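Local coordinates for protein 2-nitropropane dioxygenase (Streptomyces ansochromogenes, PDB 3BW2) that is an FMN-dependent nitroalkane-oxidising enzyme that probably uses molecular oxygen to denitrify alkyl nitronates such as propionate 3-nitronate, at residues V67-P72 with D109-K114. Sequence-based numbering, arbitrary orientation.
Sequences VNVFMP and DGYDAK. With FMN (flavin mononucleotide), chain B.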
loop_
_atom_site.group_PDB
_atom_site.type_symbol
_atom_site.label_atom_id
_atom_site.label_comp_id
_atom_site.label_asym_id
_atom_site.label_seq_id
_atom_site.Cartn_x
_atom_site.Cartn_y
_atom_site.Cartn_z
ATOM N N VAL A 67 7.493 -1.795 -25.559
ATOM C CA VAL A 67 8.724 -2.527 -25.304
ATOM C C VAL A 67 9.348 -1.832 -24.093
ATOM O O VAL A 67 9.477 -0.609 -24.069
ATOM C CB VAL A 67 9.704 -2.458 -26.512
ATOM C CG1 VAL A 67 11.001 -3.187 -26.173
ATOM C CG2 VAL A 67 9.061 -3.083 -27.746
ATOM N N ASN A 68 9.724 -2.611 -23.087
ATOM C CA ASN A 68 10.305 -2.052 -21.872
ATOM C C ASN A 68 11.800 -2.331 -21.796
ATOM O O ASN A 68 12.249 -3.428 -22.118
ATOM C CB ASN A 68 9.569 -2.642 -20.654
ATOM C CG ASN A 68 10.231 -2.297 -19.332
ATOM O OD1 ASN A 68 11.077 -3.043 -18.839
ATOM N ND2 ASN A 68 9.847 -1.165 -18.753
ATOM N N VAL A 69 12.575 -1.330 -21.392
ATOM C CA VAL A 69 14.019 -1.513 -21.279
ATOM C C VAL A 69 14.529 -1.081 -19.902
ATOM O O VAL A 69 13.964 -0.184 -19.271
ATOM C CB VAL A 69 14.786 -0.728 -22.377
ATOM C CG1 VAL A 69 14.241 -1.086 -23.752
ATOM C CG2 VAL A 69 14.682 0.746 -22.132
ATOM N N PHE A 70 15.585 -1.742 -19.434
ATOM C CA PHE A 70 16.168 -1.422 -18.135
ATOM C C PHE A 70 17.260 -0.372 -18.285
ATOM O O PHE A 70 18.048 -0.414 -19.236
ATOM C CB PHE A 70 16.786 -2.664 -17.485
ATOM C CG PHE A 70 15.799 -3.752 -17.166
ATOM C CD1 PHE A 70 14.434 -3.490 -17.100
ATOM C CD2 PHE A 70 16.249 -5.038 -16.867
ATOM C CE1 PHE A 70 13.531 -4.491 -16.738
ATOM C CE2 PHE A 70 15.354 -6.046 -16.504
ATOM C CZ PHE A 70 13.994 -5.770 -16.438
ATOM N N MET A 71 17.302 0.567 -17.346
ATOM C CA MET A 71 18.317 1.608 -17.358
ATOM C C MET A 71 19.627 0.995 -16.893
ATOM O O MET A 71 19.637 0.122 -16.018
ATOM C CB MET A 71 17.948 2.743 -16.397
ATOM C CG MET A 71 16.704 3.521 -16.767
ATOM S SD MET A 71 16.890 4.315 -18.371
ATOM C CE MET A 71 18.323 5.337 -18.080
ATOM N N PRO A 72 20.754 1.429 -17.482
ATOM C CA PRO A 72 22.045 0.879 -17.065
ATOM C C PRO A 72 22.234 1.197 -15.584
ATOM O O PRO A 72 21.762 2.227 -15.104
ATOM C CB PRO A 72 23.042 1.630 -17.946
ATOM C CG PRO A 72 22.263 1.876 -19.197
ATOM C CD PRO A 72 20.907 2.297 -18.662
ATOM N N ASP A 109 22.889 -3.889 -19.717
ATOM C CA ASP A 109 21.819 -4.704 -20.287
ATOM C C ASP A 109 21.530 -4.368 -21.756
ATOM O O ASP A 109 20.374 -4.364 -22.188
ATOM C CB ASP A 109 20.541 -4.557 -19.447
ATOM C CG ASP A 109 19.526 -5.657 -19.728
ATOM O OD1 ASP A 109 19.935 -6.834 -19.788
ATOM O OD2 ASP A 109 18.322 -5.357 -19.879
ATOM N N GLY A 110 22.588 -4.085 -22.512
ATOM C CA GLY A 110 22.451 -3.771 -23.928
ATOM C C GLY A 110 21.707 -2.490 -24.251
ATOM O O GLY A 110 21.214 -2.316 -25.363
ATOM N N TYR A 111 21.635 -1.588 -23.280
ATOM C CA TYR A 111 20.941 -0.311 -23.439
ATOM C C TYR A 111 21.218 0.417 -24.762
ATOM O O TYR A 111 20.289 0.750 -25.502
ATOM C CB TYR A 111 21.321 0.603 -22.279
ATOM C CG TYR A 111 20.517 1.875 -22.192
ATOM C CD1 TYR A 111 19.157 1.843 -21.889
ATOM C CD2 TYR A 111 21.129 3.121 -22.359
ATOM C CE1 TYR A 111 18.424 3.019 -21.743
ATOM C CE2 TYR A 111 20.406 4.303 -22.217
ATOM C CZ TYR A 111 19.056 4.246 -21.906
ATOM O OH TYR A 111 18.342 5.412 -21.732
ATOM N N ASP A 112 22.490 0.670 -25.054
ATOM C CA ASP A 112 22.858 1.380 -26.279
ATOM C C ASP A 112 22.401 0.674 -27.547
ATOM O O ASP A 112 21.853 1.305 -28.450
ATOM C CB ASP A 112 24.375 1.610 -26.345
ATOM C CG ASP A 112 24.871 2.558 -25.265
ATOM O OD1 ASP A 112 24.044 3.298 -24.698
ATOM O OD2 ASP A 112 26.089 2.575 -24.990
ATOM N N ALA A 113 22.628 -0.632 -27.617
ATOM C CA ALA A 113 22.237 -1.409 -28.789
ATOM C C ALA A 113 20.717 -1.492 -28.920
ATOM O O ALA A 113 20.173 -1.471 -30.030
ATOM C CB ALA A 113 22.834 -2.808 -28.707
ATOM N N LYS A 114 20.027 -1.583 -27.788
ATOM C CA LYS A 114 18.571 -1.661 -27.817
ATOM C C LYS A 114 17.974 -0.339 -28.291
ATOM O O LYS A 114 17.020 -0.330 -29.068
ATOM C CB LYS A 114 18.039 -2.052 -26.434
ATOM C CG LYS A 114 18.371 -3.501 -26.080
ATOM C CD LYS A 114 17.992 -3.872 -24.650
ATOM C CE LYS A 114 18.359 -5.325 -24.369
ATOM N NZ LYS A 114 18.228 -5.686 -22.929
HETATM N N1 FMN B . 8.369 -4.047 -14.890
HETATM C C2 FMN B . 9.261 -3.570 -15.866
HETATM O O2 FMN B . 9.298 -2.372 -16.133
HETATM N N3 FMN B . 10.100 -4.441 -16.543
HETATM C C4 FMN B . 10.105 -5.806 -16.310
HETATM O O4 FMN B . 10.873 -6.549 -16.948
HETATM C C4A FMN B . 9.201 -6.313 -15.337
HETATM N N5 FMN B . 9.134 -7.679 -15.070
HETATM C C5A FMN B . 8.231 -8.202 -14.140
HETATM C C6 FMN B . 8.185 -9.603 -13.921
HETATM C C7 FMN B . 7.274 -10.205 -12.985
HETATM C C7M FMN B . 6.781 -11.606 -13.419
HETATM C C8 FMN B . 6.384 -9.284 -12.317
HETATM C C8M FMN B . 4.973 -9.666 -11.872
HETATM C C9 FMN B . 6.436 -7.866 -12.508
HETATM C C9A FMN B . 7.360 -7.318 -13.429
HETATM N N10 FMN B . 7.434 -5.920 -13.673
HETATM C C10 FMN B . 8.337 -5.410 -14.630
HETATM C "C1'" FMN B . 6.656 -4.933 -12.800
HETATM C "C2'" FMN B . 5.386 -4.518 -13.585
HETATM O "O2'" FMN B . 5.730 -3.483 -14.493
HETATM C "C3'" FMN B . 4.261 -3.945 -12.656
HETATM O "O3'" FMN B . 4.838 -2.838 -11.963
HETATM C "C4'" FMN B . 3.721 -4.943 -11.618
HETATM O "O4'" FMN B . 3.468 -6.176 -12.290
HETATM C "C5'" FMN B . 2.406 -4.411 -10.973
HETATM O "O5'" FMN B . 1.868 -5.337 -9.987
HETATM P P FMN B . 0.849 -6.588 -10.252
HETATM O O1P FMN B . 0.238 -5.767 -11.337
HETATM O O2P FMN B . 0.571 -6.361 -8.777
HETATM O O3P FMN B . 2.107 -7.356 -10.615
HETATM O O HOH W 1 18.704 -1.742 -21.372
HETATM O O HOH W 2 16.908 -3.592 -21.128
#
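Asp109 OD2 lies beside the ring of Phe70, 3.7 Å from CD2, where it accepts from the backbone N of Tyr44 and from a water and is paired in a salt bridge with Lys114 NZ. That water hydrogen-bonds OD2 at 2.6 Å and accepts from Phe70 N, so the carboxylate reaches the backbone of strand 65-70 through one solvent molecule. This strand belongs to the TIM barrel of the nitronate monooxygenase, and the contact joins its C-terminal end to the start of helix 111-120, for which Gly110 is the N-cap residue. No direct hydrogen bond links the two segments; the case illustrates how the cofactor-bearing end of a barrel strand can be tied to a following helix through side chains and water instead. Lys114, its chain extended beyond CB, runs back toward the residue before the N-cap, where NZ bonds Asp109 O at 2.6 Å, tilted 29° from the carbonyl plane. The carbonyl oxygens of Ala42 and Lys45 also accept from NZ, which would offset the cost of burying its charge. A second water lies 2.6 Å from Phe70 O and may also reach Asp109 O.

Tyr111 supplies the apolar half. A chi1 of -171° turns its ring so that one face meets Pro72, whose CD sits 3.6 Å from the ring centroid and nearly on the normal, a CH-pi contact. Met71 bends at chi2 and chi3 and runs alongside the phenol, a Met-aromatic contact in which SD approaches obliquely, while CE reaches Tyr111 OH. Val69 CG2 meets the same ring at its edge.

Across the strand the contact borders the flavin pocket. Asn68 OD1 accepts from FMN N3 at 2.9 Å, and Ser127 holds the neighbouring ND2. The Phe70 ring, flanked edge-to-face by Tyr44 and Phe130, turns its edge to the flavin, with CZ 3.3 Å from FMN O4.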